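Local structure of endo-b-1,4-glucanase (Nasutitermes takasagoensis, 1KS8) at residues A[152-156]-A[184-188]; A[100-104]-A[173-177]; A[146-151]-A[192-198]; A[49-53]-A[95-99]; A[178-182]-A[222-226]. The protein probably cleaves internal beta-1,4-glucosidic linkages in cellulose, lichenin and cereal beta-glucans, as a family 9 glycosyl hydrolase of a wood-feeding termite. All coordinates share one frame; numbering follows the deposited sequence.

Helix 171-190 ties three contacts together: it packs on helix 149-165 in interaction 1, on helix 89-106 in interaction 2 and on helix 212-226 in interaction 5. The centres of interactions 2 and 5 lie about 13 and 10 Å from that of interaction 1. Interaction 3, centred about 10 Å from interaction 1, joins the start of helix 149-165 to the chain following helix 171-190. Interaction 4 shares helix 89-106 with interaction 2, and their centres are about 11 Å apart. Interactions 1 and 3 sit close to Glu-214 and Asp-213, calcium ligands in another structure of this enzyme, whereas interactions 2 and 4 are remote from these and from the predicted catalytic residues Asp-403 and Glu-412.

Interaction 1: A[152-156]-A[184-188]; sequences AGETA and LFDFA
The carbonyl oxygen of Leu-184 accepts the helical bond from Ala-188 N at 2.9 Å, while the methyl group of Ala-152 rests against the same oxygen from the neighbouring helix, CB to O 3.8 Å. The opposite helix has a matching element: Ala-152 O receives Ala-156 N and has Leu-184 CB close beside it. Between residues 152-156 and 184-188 the contact is made mostly by small apolar groups; one turn earlier Ser-149 OG bonds Ala-188 O across the same helix pair. Ala-152 CB lies 3.6 Å from Ala-188 CB, and it also touches CD2 of the Phe-187 ring obliquely. One turn further on, Ala-156 CB rests against Leu-184 CB and the backbone N of Phe-185, the latter 3.8 Å away. These are consecutive helices of the (alpha/alpha)6 barrel, an antiparallel hairpin with the local axes at 158°. Alanines and Gly-153 at the interface let those axes approach to 8.1 Å. Gly-153 offers its backbone directly, its N lying 3.7 Å from Ala-188 CB. At the flank, with the Thr-155 methyl anti to the backbone N (chi1 -57° for OG1), CG2 meets Leu-184 CD1 at 3.7 Å. The hydroxyl is turned back to Leu-151 O in its own helix, which leaves the methyl to make the contact. Phe-113 of strand 113-117 covers both Thr-155 and Leu-184. On another side Phe-185 packs on Ala-218, Ala-219 and Leu-222 of helix 212-226, the helix that also carries the calcium ligand Glu-214.

Interaction 2: A[100-104]-A[173-177]; sequences TDYFI and YSNNL
Thr-100 OG1 meets the Tyr-173 ring at its edge, near the ring plane, while Leu-177 CG lies over one face, 3.8 Å above the plane and displaced toward the rim; Asp-101 OD1 and Ile-104 CD1 approach obliquely. The contact joins helices 89-106 and 171-190 of the (alpha/alpha)6 barrel, whose local axes cross at 50°. With CG anti to the backbone N (chi1 -173°), the tyrosine stretches across to the facing helix. Its OH pairs with Thr-100 OG1 at 2.7 Å, a bond in which either hydroxyl could donate. A second, weak bond may run from Tyr-173 OH to Asp-101 OD1 at 2.6 Å, the carboxylate standing 77° from the ring plane. Asp-101 OD2 forms a salt bridge with Lys-97, which also makes a cation-pi contact with the ring. With a phenylalanine here the hydroxyl is gone, and Thr-100 and Asp-101 would probably lose their polar link to helix 171-190. Away from the hydroxyl the contact is mainly apolar: Thr-100 CB lies 3.6 Å from Leu-177 CD2. Ile-104 presents its CD1 to the Asn-176 amide, arriving from the opposite direction, and reaches Tyr-173 CE1 at 3.8 Å.

Interaction 3: A[146-151]-A[192-198]; sequences RPGSDL and RGKYSDS
The backbones press together at Gly-148 and Tyr-195, whose CA atoms are only 3.5 Å apart, and both glycines are needed for this approach: a CB on Gly-148 would clash with Tyr-195 CB, and one on Gly-193 with Pro-147 CG. Gly-148 is the N-cap of helix 149-165. The first amide of that helix, Ser-149 N, gives its hydrogen to Gly-193 O at 2.8 Å, lying 18° out of the carbonyl plane. A return bond runs from Gly-193 N to Ser-149 OG at 3.1 Å; the same hydroxyl also bonds Ala-188 O, linking it to the C-terminal part of helix 171-190. Asp-150 takes two amides on one oxygen. Tyr-195 N reaches OD1 on its syn lone pair at 2.9 Å, and Leu-151 N meets OD1 from the anti side, out of the carboxylate plane. This grip follows from CG sitting between the backbone N and the carbonyl carbon (chi1 37°), which turns OD1 back over its own helix start. OD2 bonds Ser-208 OG and touches the edge of the Tyr-195 ring in its plane. Leu-151 crosses that tyrosine at about a right angle, CB to CB 3.6 Å, and the phenol is held by Tyr-206 O. At the outer end Ser-198 OG donates to Pro-147 O at 2.7 Å, in the carbonyl plane and on a lone pair. The whole is a helix N-terminus whose first amide is bonded by a carbonyl of a separate loop, beside Glu-214 and Asp-213, ligands of a calcium site that holds no metal in this model.

Interaction 4: A[49-53]-A[95-99]; sequences TGGYF and AVKWA
Tyr-52 and Trp-98 join the loop between helix 5-18 and strand 60-61 to helix 89-106 of the (alpha/alpha)6 barrel, through two direct hydrogen bonds, a water bridge and the packing of their rings. Of the direct bonds, Tyr-52 OH donates to Ala-95 O at 2.6 Å, in the carbonyl plane and on a lone pair. The helix leaves this oxygen available: Ala-99 N stands 3.8 Å from Ala-95 O and bonds weakly to Val-96 O instead, and the phenol takes the place of the missing helical donor. The second bond runs the other way across the contact. Trp-98 NE1 donates to Gly-51 O at 2.9 Å with a bent N-H...O angle of 134°. The acceptor lies in the indole plane, but the nitrogen is 49° above the plane of the carbonyl. For the indole to reach the loop, Trp-98 has CG anti to its backbone N (chi1 -164°). A water adds a bridge, accepting from Gly-51 N at 2.9 Å and donating to Trp-98 O at 2.7 Å; it also lies over one face of the indole. Arg-20 makes a cation-pi contact with that tryptophan. The two rings meet obliquely, and Trp-98 CD1 is centred over one face of the phenol, 4.0 Å above its plane. Gly-50 and Gly-51 both have positive phi, and at Gly-50 a CB would jam against the carbonyl O of Thr-49. On the helix side, Tyr-52 CE2 lies 3.8 Å from Ala-99 CB.

Interaction 5: A[178-182]-A[222-226]; sequences LTHAR and LYRAT
Two antiparallel helices of the barrel, 171-190 and 212-226, meet through Leu-178, Leu-222 and Thr-226, with the local axes at 148° and 11.2 Å apart. Leucine and threonine side chains, with the arginine at the flank, bridge this spacing. Leu-178 CD1 is the shared atom: it touches Thr-226 CG2 at 3.6 Å, and Leu-222 CD2 and Ala-225 CB lie close by. Leu-222 CD2 in turn leans on Ala-181 CB at 3.9 Å. Arg-182 runs extended along the same flank, its NH2 reaching Thr-226 CG2 at 3.6 Å, and its NE is buried with no hydrogen-bonding partner in the model. The threonine's two branches divide the work. OG1 sits between the backbone N and the carbonyl carbon (chi1 64°), donating back to Leu-222 O at 2.7 Å from above the carbonyl plane and also bonding Asp-228 N. CG2 is thereby turned to Leu-178 and Arg-182. A glycine in place of Thr-226 removes both branches, which would probably leave a gap beside Leu-178 CD1 and deprive Leu-222 O of its hydroxyl donor. Tyr-231 of helix 229-241 covers Arg-182, Leu-222 and Thr-226. Near-antiparallel packing of helices through apolar side chains is characteristic of the (alpha/alpha)6 barrel.

Interaction 1: A[152-156]-A[184-188]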
# COMPACT_ATOMS: atom_id res chain seq x y z
N ALA A 152 -0.35 9.39 -11.69
CA ALA A 152 1.01 9.84 -11.99
C ALA A 152 1.65 10.46 -10.75
O ALA A 152 2.84 10.26 -10.49
CB ALA A 152 0.98 10.86 -13.13
N GLY A 153 0.85 11.20 -9.99
CA GLY A 153 1.35 11.83 -8.78
C GLY A 153 1.76 10.83 -7.71
O GLY A 153 2.84 10.96 -7.12
N GLU A 154 0.92 9.84 -7.44
CA GLU A 154 1.26 8.85 -6.42
C GLU A 154 2.48 8.06 -6.85
O GLU A 154 3.33 7.72 -6.02
CB GLU A 154 0.09 7.90 -6.17
CG GLU A 154 0.31 6.97 -4.97
CD GLU A 154 0.50 7.74 -3.67
OE1 GLU A 154 -0.35 8.61 -3.37
OE2 GLU A 154 1.49 7.48 -2.95
N THR A 155 2.58 7.77 -8.14
CA THR A 155 3.73 7.03 -8.65
C THR A 155 5.00 7.87 -8.52
O THR A 155 6.06 7.35 -8.16
CB THR A 155 3.51 6.59 -10.11
OG1 THR A 155 2.30 5.83 -10.19
CG2 THR A 155 4.68 5.73 -10.59
N ALA A 156 4.89 9.17 -8.78
CA ALA A 156 6.04 10.05 -8.65
C ALA A 156 6.49 10.07 -7.19
O ALA A 156 7.68 10.07 -6.89
CB ALA A 156 5.67 11.46 -9.11
N LEU A 184 7.26 12.22 -14.05
CA LEU A 184 5.88 11.87 -13.76
C LEU A 184 5.16 12.99 -13.02
O LEU A 184 3.96 13.19 -13.23
CB LEU A 184 5.81 10.56 -12.97
CG LEU A 184 5.97 9.33 -13.86
CD1 LEU A 184 6.21 8.09 -13.01
CD2 LEU A 184 4.74 9.17 -14.74
N PHE A 185 5.87 13.73 -12.18
CA PHE A 185 5.24 14.84 -11.47
C PHE A 185 4.87 15.92 -12.48
O PHE A 185 3.78 16.48 -12.41
CB PHE A 185 6.16 15.45 -10.42
CG PHE A 185 5.56 16.66 -9.76
CD1 PHE A 185 4.49 16.53 -8.89
CD2 PHE A 185 6.03 17.94 -10.07
CE1 PHE A 185 3.87 17.66 -8.33
CE2 PHE A 185 5.42 19.07 -9.52
CZ PHE A 185 4.34 18.93 -8.65
N ASP A 186 5.78 16.21 -13.40
CA ASP A 186 5.51 17.22 -14.41
C ASP A 186 4.30 16.82 -15.23
O ASP A 186 3.44 17.64 -15.54
CB ASP A 186 6.73 17.40 -15.32
CG ASP A 186 7.81 18.26 -14.69
OD1 ASP A 186 8.95 18.25 -15.19
OD2 ASP A 186 7.51 18.97 -13.70
N PHE A 187 4.23 15.54 -15.59
CA PHE A 187 3.10 15.01 -16.35
C PHE A 187 1.81 15.21 -15.55
O PHE A 187 0.82 15.73 -16.06
CB PHE A 187 3.35 13.52 -16.66
CG PHE A 187 2.16 12.81 -17.26
CD1 PHE A 187 1.36 13.42 -18.22
CD2 PHE A 187 1.88 11.50 -16.89
CE1 PHE A 187 0.29 12.74 -18.80
CE2 PHE A 187 0.81 10.81 -17.47
CZ PHE A 187 0.02 11.43 -18.42
N ALA A 188 1.84 14.81 -14.28
CA ALA A 188 0.68 14.94 -13.40
C ALA A 188 0.23 16.38 -13.21
O ALA A 188 -0.97 16.68 -13.20
CB ALA A 188 0.99 14.31 -12.05

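Interaction 2: A[100-104]-A[173-177]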
# COMPACT_ATOMS: atom_id res chain seq x y z
N THR A 100 8.82 -0.38 -7.70
CA THR A 100 9.43 0.67 -8.52
C THR A 100 10.05 0.17 -9.83
O THR A 100 10.05 0.90 -10.82
CB THR A 100 10.45 1.50 -7.71
OG1 THR A 100 11.46 0.65 -7.16
CG2 THR A 100 9.74 2.24 -6.58
N ASP A 101 10.55 -1.06 -9.85
CA ASP A 101 11.11 -1.59 -11.09
C ASP A 101 9.97 -1.63 -12.11
O ASP A 101 10.17 -1.37 -13.30
CB ASP A 101 11.65 -3.01 -10.91
CG ASP A 101 13.04 -3.03 -10.32
OD1 ASP A 101 13.69 -1.97 -10.27
OD2 ASP A 101 13.48 -4.13 -9.92
N TYR A 102 8.78 -1.97 -11.63
CA TYR A 102 7.61 -2.05 -12.49
C TYR A 102 7.16 -0.65 -12.93
O TYR A 102 6.84 -0.44 -14.10
CB TYR A 102 6.46 -2.76 -11.77
CG TYR A 102 5.15 -2.71 -12.51
CD1 TYR A 102 4.95 -3.45 -13.68
CD2 TYR A 102 4.10 -1.92 -12.05
CE1 TYR A 102 3.74 -3.39 -14.37
CE2 TYR A 102 2.89 -1.85 -12.73
CZ TYR A 102 2.72 -2.58 -13.89
OH TYR A 102 1.52 -2.52 -14.56
N PHE A 103 7.15 0.31 -12.01
CA PHE A 103 6.74 1.66 -12.38
C PHE A 103 7.64 2.22 -13.48
O PHE A 103 7.18 2.95 -14.34
CB PHE A 103 6.78 2.60 -11.17
CG PHE A 103 5.91 2.16 -10.02
CD1 PHE A 103 4.73 1.46 -10.25
CD2 PHE A 103 6.27 2.47 -8.72
CE1 PHE A 103 3.92 1.07 -9.19
CE2 PHE A 103 5.46 2.09 -7.65
CZ PHE A 103 4.29 1.39 -7.89
N ILE A 104 8.92 1.87 -13.43
CA ILE A 104 9.86 2.34 -14.44
C ILE A 104 9.45 1.78 -15.81
O ILE A 104 9.48 2.50 -16.81
CB ILE A 104 11.30 1.93 -14.09
CG1 ILE A 104 11.80 2.80 -12.93
CG2 ILE A 104 12.21 2.08 -15.30
CD1 ILE A 104 13.14 2.36 -12.36
N TYR A 173 20.66 3.45 -9.11
CA TYR A 173 19.23 3.18 -9.16
C TYR A 173 18.48 4.38 -8.59
O TYR A 173 17.44 4.78 -9.11
CB TYR A 173 18.90 1.92 -8.35
CG TYR A 173 17.46 1.47 -8.49
CD1 TYR A 173 16.91 1.20 -9.74
CD2 TYR A 173 16.65 1.31 -7.36
CE1 TYR A 173 15.58 0.78 -9.87
CE2 TYR A 173 15.33 0.89 -7.48
CZ TYR A 173 14.80 0.63 -8.73
OH TYR A 173 13.50 0.21 -8.85
N SER A 174 19.03 4.96 -7.52
CA SER A 174 18.42 6.12 -6.89
C SER A 174 18.26 7.25 -7.91
O SER A 174 17.21 7.88 -7.98
CB SER A 174 19.28 6.59 -5.72
OG SER A 174 18.76 7.77 -5.14
N ASN A 175 19.31 7.51 -8.68
CA ASN A 175 19.27 8.56 -9.69
C ASN A 175 18.20 8.28 -10.74
O ASN A 175 17.48 9.18 -11.17
CB ASN A 175 20.64 8.69 -10.38
CG ASN A 175 21.70 9.27 -9.47
OD1 ASN A 175 22.88 9.31 -9.83
ND2 ASN A 175 21.29 9.74 -8.30
N ASN A 176 18.12 7.02 -11.16
CA ASN A 176 17.14 6.61 -12.16
C ASN A 176 15.73 6.82 -11.63
O ASN A 176 14.86 7.34 -12.33
CB ASN A 176 17.37 5.14 -12.53
CG ASN A 176 16.41 4.65 -13.60
OD1 ASN A 176 16.08 5.37 -14.54
ND2 ASN A 176 15.97 3.41 -13.46
N LEU A 177 15.50 6.41 -10.39
CA LEU A 177 14.20 6.57 -9.75
C LEU A 177 13.78 8.04 -9.74
O LEU A 177 12.65 8.38 -10.08
CB LEU A 177 14.25 6.06 -8.31
CG LEU A 177 14.36 4.55 -8.09
CD1 LEU A 177 14.70 4.27 -6.64
CD2 LEU A 177 13.05 3.87 -8.47

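Interaction 3: A[146-151]-A[192-198]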
# COMPACT_ATOMS: atom_id res chain seq x y z
N ARG A 146 -5.40 11.72 -22.27
CA ARG A 146 -6.19 11.06 -21.23
C ARG A 146 -5.30 11.06 -19.99
O ARG A 146 -4.65 10.07 -19.69
CB ARG A 146 -6.50 9.62 -21.65
CG ARG A 146 -7.39 9.50 -22.87
CD ARG A 146 -7.45 8.06 -23.35
NE ARG A 146 -8.53 7.83 -24.30
CZ ARG A 146 -9.82 7.87 -23.98
NH1 ARG A 146 -10.19 8.13 -22.73
NH2 ARG A 146 -10.75 7.64 -24.90
N PRO A 147 -5.29 12.18 -19.25
CA PRO A 147 -4.48 12.34 -18.04
C PRO A 147 -4.89 11.55 -16.79
O PRO A 147 -5.92 10.89 -16.75
CB PRO A 147 -4.53 13.84 -17.80
CG PRO A 147 -5.91 14.18 -18.22
CD PRO A 147 -6.06 13.40 -19.52
N GLY A 148 -4.03 11.64 -15.78
CA GLY A 148 -4.28 10.95 -14.52
C GLY A 148 -3.33 11.51 -13.48
O GLY A 148 -2.35 10.87 -13.11
N SER A 149 -3.62 12.73 -13.02
CA SER A 149 -2.79 13.41 -12.03
C SER A 149 -2.62 12.62 -10.74
O SER A 149 -1.55 12.64 -10.14
CB SER A 149 -3.38 14.78 -11.70
OG SER A 149 -3.52 15.56 -12.88
N ASP A 150 -3.68 11.94 -10.31
CA ASP A 150 -3.59 11.16 -9.08
C ASP A 150 -2.68 9.95 -9.24
O ASP A 150 -1.82 9.70 -8.39
CB ASP A 150 -4.99 10.73 -8.59
CG ASP A 150 -5.95 10.36 -9.72
OD1 ASP A 150 -5.53 10.24 -10.89
OD2 ASP A 150 -7.15 10.18 -9.41
N LEU A 151 -2.85 9.20 -10.32
CA LEU A 151 -2.03 8.03 -10.58
C LEU A 151 -0.57 8.41 -10.82
O LEU A 151 0.33 7.82 -10.23
CB LEU A 151 -2.56 7.27 -11.80
CG LEU A 151 -1.72 6.09 -12.30
CD1 LEU A 151 -1.64 5.01 -11.23
CD2 LEU A 151 -2.34 5.54 -13.57
N ARG A 192 -3.80 17.94 -16.01
CA ARG A 192 -4.74 17.66 -14.92
C ARG A 192 -5.94 16.78 -15.28
O ARG A 192 -6.59 16.99 -16.31
CB ARG A 192 -5.26 18.98 -14.34
CG ARG A 192 -4.18 19.95 -13.86
CD ARG A 192 -3.48 19.46 -12.61
NE ARG A 192 -2.51 20.42 -12.08
CZ ARG A 192 -2.82 21.53 -11.42
NH1 ARG A 192 -4.09 21.83 -11.18
NH2 ARG A 192 -1.86 22.33 -10.98
N GLY A 193 -6.24 15.82 -14.41
CA GLY A 193 -7.37 14.94 -14.64
C GLY A 193 -7.38 13.73 -13.72
O GLY A 193 -6.35 13.37 -13.15
N LYS A 194 -8.55 13.11 -13.57
CA LYS A 194 -8.69 11.91 -12.74
C LYS A 194 -8.29 10.72 -13.60
O LYS A 194 -8.82 10.55 -14.70
CB LYS A 194 -10.14 11.73 -12.30
CG LYS A 194 -10.72 12.88 -11.49
CD LYS A 194 -12.20 12.65 -11.23
CE LYS A 194 -12.83 13.81 -10.47
NZ LYS A 194 -14.29 13.60 -10.27
N TYR A 195 -7.39 9.87 -13.11
CA TYR A 195 -6.96 8.73 -13.91
C TYR A 195 -8.09 7.75 -14.25
O TYR A 195 -8.05 7.12 -15.31
CB TYR A 195 -5.81 7.98 -13.23
CG TYR A 195 -6.24 6.79 -12.39
CD1 TYR A 195 -6.80 6.98 -11.12
CD2 TYR A 195 -6.09 5.49 -12.86
CE1 TYR A 195 -7.21 5.89 -10.35
CE2 TYR A 195 -6.50 4.40 -12.10
CZ TYR A 195 -7.06 4.61 -10.85
OH TYR A 195 -7.46 3.53 -10.10
N SER A 196 -9.08 7.61 -13.37
CA SER A 196 -10.16 6.67 -13.65
C SER A 196 -11.15 7.18 -14.70
O SER A 196 -12.08 6.46 -15.08
CB SER A 196 -10.89 6.27 -12.36
OG SER A 196 -11.41 7.37 -11.66
N ASP A 197 -10.96 8.41 -15.16
CA ASP A 197 -11.80 8.96 -16.22
C ASP A 197 -11.10 8.59 -17.53
O ASP A 197 -11.70 8.64 -18.61
CB ASP A 197 -11.92 10.49 -16.12
CG ASP A 197 -12.94 10.93 -15.07
OD1 ASP A 197 -13.78 10.11 -14.66
OD2 ASP A 197 -12.90 12.12 -14.68
N SER A 198 -9.83 8.24 -17.43
CA SER A 198 -9.02 7.84 -18.58
C SER A 198 -8.99 6.31 -18.66
O SER A 198 -9.35 5.73 -19.68
CB SER A 198 -7.61 8.40 -18.45
OG SER A 198 -7.63 9.82 -18.47

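Interaction 4: A[49-53]-A[95-99]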
# COMPACT_ATOMS: atom_id res chain seq x y z
N THR A 49 6.11 -6.79 -17.35
CA THR A 49 6.12 -7.88 -16.38
C THR A 49 6.65 -7.40 -15.03
O THR A 49 7.46 -6.47 -14.95
CB THR A 49 6.99 -9.06 -16.86
OG1 THR A 49 8.34 -8.62 -17.07
CG2 THR A 49 6.43 -9.65 -18.14
N GLY A 50 6.19 -8.05 -13.97
CA GLY A 50 6.62 -7.68 -12.64
C GLY A 50 5.53 -6.95 -11.88
O GLY A 50 4.35 -7.04 -12.23
N GLY A 51 5.92 -6.23 -10.84
CA GLY A 51 4.95 -5.51 -10.04
C GLY A 51 4.18 -6.44 -9.13
O GLY A 51 4.47 -7.63 -9.04
N TYR A 52 3.18 -5.89 -8.45
CA TYR A 52 2.35 -6.66 -7.52
C TYR A 52 0.92 -6.87 -7.98
O TYR A 52 0.30 -5.97 -8.55
CB TYR A 52 2.26 -5.96 -6.17
CG TYR A 52 3.53 -5.92 -5.36
CD1 TYR A 52 4.03 -7.08 -4.77
CD2 TYR A 52 4.21 -4.73 -5.14
CE1 TYR A 52 5.17 -7.05 -3.98
CE2 TYR A 52 5.35 -4.68 -4.35
CZ TYR A 52 5.82 -5.85 -3.77
OH TYR A 52 6.95 -5.83 -2.98
N PHE A 53 0.40 -8.07 -7.73
CA PHE A 53 -0.99 -8.35 -8.01
C PHE A 53 -1.65 -7.54 -6.90
O PHE A 53 -1.13 -7.47 -5.78
CB PHE A 53 -1.28 -9.84 -7.85
CG PHE A 53 -0.71 -10.69 -8.94
CD1 PHE A 53 -0.96 -10.39 -10.28
CD2 PHE A 53 0.05 -11.82 -8.64
CE1 PHE A 53 -0.47 -11.21 -11.30
CE2 PHE A 53 0.54 -12.64 -9.66
CZ PHE A 53 0.28 -12.33 -10.99
N ALA A 95 11.14 -5.21 -1.30
CA ALA A 95 9.69 -5.04 -1.41
C ALA A 95 9.36 -3.74 -2.14
O ALA A 95 8.42 -3.68 -2.93
CB ALA A 95 9.04 -5.07 -0.03
N VAL A 96 10.13 -2.70 -1.86
CA VAL A 96 9.92 -1.42 -2.50
C VAL A 96 10.37 -1.50 -3.96
O VAL A 96 9.65 -1.08 -4.87
CB VAL A 96 10.72 -0.31 -1.79
CG1 VAL A 96 10.69 0.98 -2.61
CG2 VAL A 96 10.13 -0.06 -0.41
N LYS A 97 11.54 -2.07 -4.19
CA LYS A 97 12.08 -2.18 -5.54
C LYS A 97 11.22 -3.03 -6.47
O LYS A 97 11.18 -2.79 -7.67
CB LYS A 97 13.51 -2.72 -5.49
CG LYS A 97 14.26 -2.65 -6.82
CD LYS A 97 15.74 -2.92 -6.62
CE LYS A 97 16.53 -2.69 -7.90
NZ LYS A 97 16.16 -3.63 -8.99
N TRP A 98 10.52 -4.02 -5.92
CA TRP A 98 9.69 -4.85 -6.77
C TRP A 98 8.62 -3.98 -7.42
O TRP A 98 8.24 -4.19 -8.57
CB TRP A 98 9.03 -5.98 -5.97
CG TRP A 98 8.49 -7.05 -6.85
CD1 TRP A 98 7.25 -7.10 -7.43
CD2 TRP A 98 9.21 -8.18 -7.36
NE1 TRP A 98 7.16 -8.19 -8.27
CE2 TRP A 98 8.35 -8.86 -8.24
CE3 TRP A 98 10.51 -8.67 -7.15
CZ2 TRP A 98 8.75 -10.02 -8.92
CZ3 TRP A 98 10.90 -9.82 -7.83
CH2 TRP A 98 10.03 -10.48 -8.70
N ALA A 99 8.15 -2.98 -6.69
CA ALA A 99 7.14 -2.08 -7.21
C ALA A 99 7.75 -1.02 -8.14
O ALA A 99 7.26 -0.81 -9.24
CB ALA A 99 6.40 -1.40 -6.06
O HOH W 1 8.80 -5.86 -10.60

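Interaction 5: A[178-182]-A[222-226]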
# COMPACT_ATOMS: atom_id res chain seq x y z
N LEU A 178 14.71 8.90 -9.35
CA LEU A 178 14.44 10.33 -9.28
C LEU A 178 14.12 10.95 -10.63
O LEU A 178 13.26 11.82 -10.73
CB LEU A 178 15.62 11.06 -8.63
CG LEU A 178 15.38 12.52 -8.24
CD1 LEU A 178 14.21 12.61 -7.26
CD2 LEU A 178 16.64 13.08 -7.61
N THR A 179 14.82 10.51 -11.68
CA THR A 179 14.57 11.04 -13.01
C THR A 179 13.12 10.77 -13.40
O THR A 179 12.40 11.66 -13.86
CB THR A 179 15.50 10.40 -14.06
OG1 THR A 179 16.85 10.80 -13.81
CG2 THR A 179 15.11 10.82 -15.47
N HIS A 180 12.68 9.53 -13.20
CA HIS A 180 11.31 9.15 -13.51
C HIS A 180 10.31 9.89 -12.64
O HIS A 180 9.25 10.29 -13.10
CB HIS A 180 11.15 7.64 -13.34
CG HIS A 180 11.75 6.84 -14.45
ND1 HIS A 180 11.13 6.67 -15.67
CD2 HIS A 180 12.94 6.20 -14.55
CE1 HIS A 180 11.90 5.95 -16.47
NE2 HIS A 180 13.01 5.66 -15.81
N ALA A 181 10.66 10.07 -11.37
CA ALA A 181 9.78 10.77 -10.43
C ALA A 181 9.53 12.21 -10.89
O ALA A 181 8.40 12.68 -10.88
CB ALA A 181 10.39 10.77 -9.04
N ARG A 182 10.59 12.91 -11.29
CA ARG A 182 10.46 14.29 -11.74
C ARG A 182 9.58 14.41 -12.98
O ARG A 182 8.74 15.30 -13.07
CB ARG A 182 11.83 14.89 -12.05
CG ARG A 182 12.76 15.00 -10.86
CD ARG A 182 14.01 15.80 -11.23
NE ARG A 182 14.93 15.93 -10.10
CZ ARG A 182 16.00 16.72 -10.11
NH1 ARG A 182 16.28 17.45 -11.17
NH2 ARG A 182 16.79 16.78 -9.04
N LEU A 222 9.06 14.96 -3.62
CA LEU A 222 10.13 15.37 -4.51
C LEU A 222 11.05 16.36 -3.81
O LEU A 222 12.26 16.34 -4.00
CB LEU A 222 9.57 15.98 -5.80
CG LEU A 222 9.26 14.92 -6.86
CD1 LEU A 222 8.43 15.52 -7.98
CD2 LEU A 222 10.57 14.34 -7.39
N TYR A 223 10.47 17.23 -2.99
CA TYR A 223 11.29 18.19 -2.25
C TYR A 223 12.20 17.42 -1.30
O TYR A 223 13.39 17.70 -1.20
CB TYR A 223 10.42 19.16 -1.45
CG TYR A 223 11.22 20.03 -0.51
CD1 TYR A 223 12.20 20.89 -1.00
CD2 TYR A 223 11.02 19.98 0.87
CE1 TYR A 223 12.97 21.68 -0.14
CE2 TYR A 223 11.78 20.76 1.74
CZ TYR A 223 12.75 21.61 1.22
OH TYR A 223 13.51 22.38 2.08
N ARG A 224 11.62 16.46 -0.59
CA ARG A 224 12.39 15.66 0.35
C ARG A 224 13.54 14.91 -0.32
O ARG A 224 14.62 14.77 0.25
CB ARG A 224 11.47 14.66 1.07
CG ARG A 224 12.16 13.88 2.17
CD ARG A 224 11.20 12.96 2.89
NE ARG A 224 11.80 12.43 4.12
CZ ARG A 224 11.12 11.81 5.07
NH1 ARG A 224 9.81 11.62 4.95
NH2 ARG A 224 11.75 11.40 6.17
N ALA A 225 13.29 14.44 -1.54
CA ALA A 225 14.28 13.67 -2.29
C ALA A 225 15.32 14.49 -3.05
O ALA A 225 16.36 13.96 -3.44
CB ALA A 225 13.57 12.74 -3.27
N THR A 226 15.05 15.78 -3.25
CA THR A 226 15.97 16.63 -4.00
C THR A 226 16.49 17.85 -3.26
O THR A 226 17.57 18.36 -3.59
CB THR A 226 15.29 17.15 -5.28
OG1 THR A 226 14.18 17.98 -4.93
CG2 THR A 226 14.80 15.98 -6.13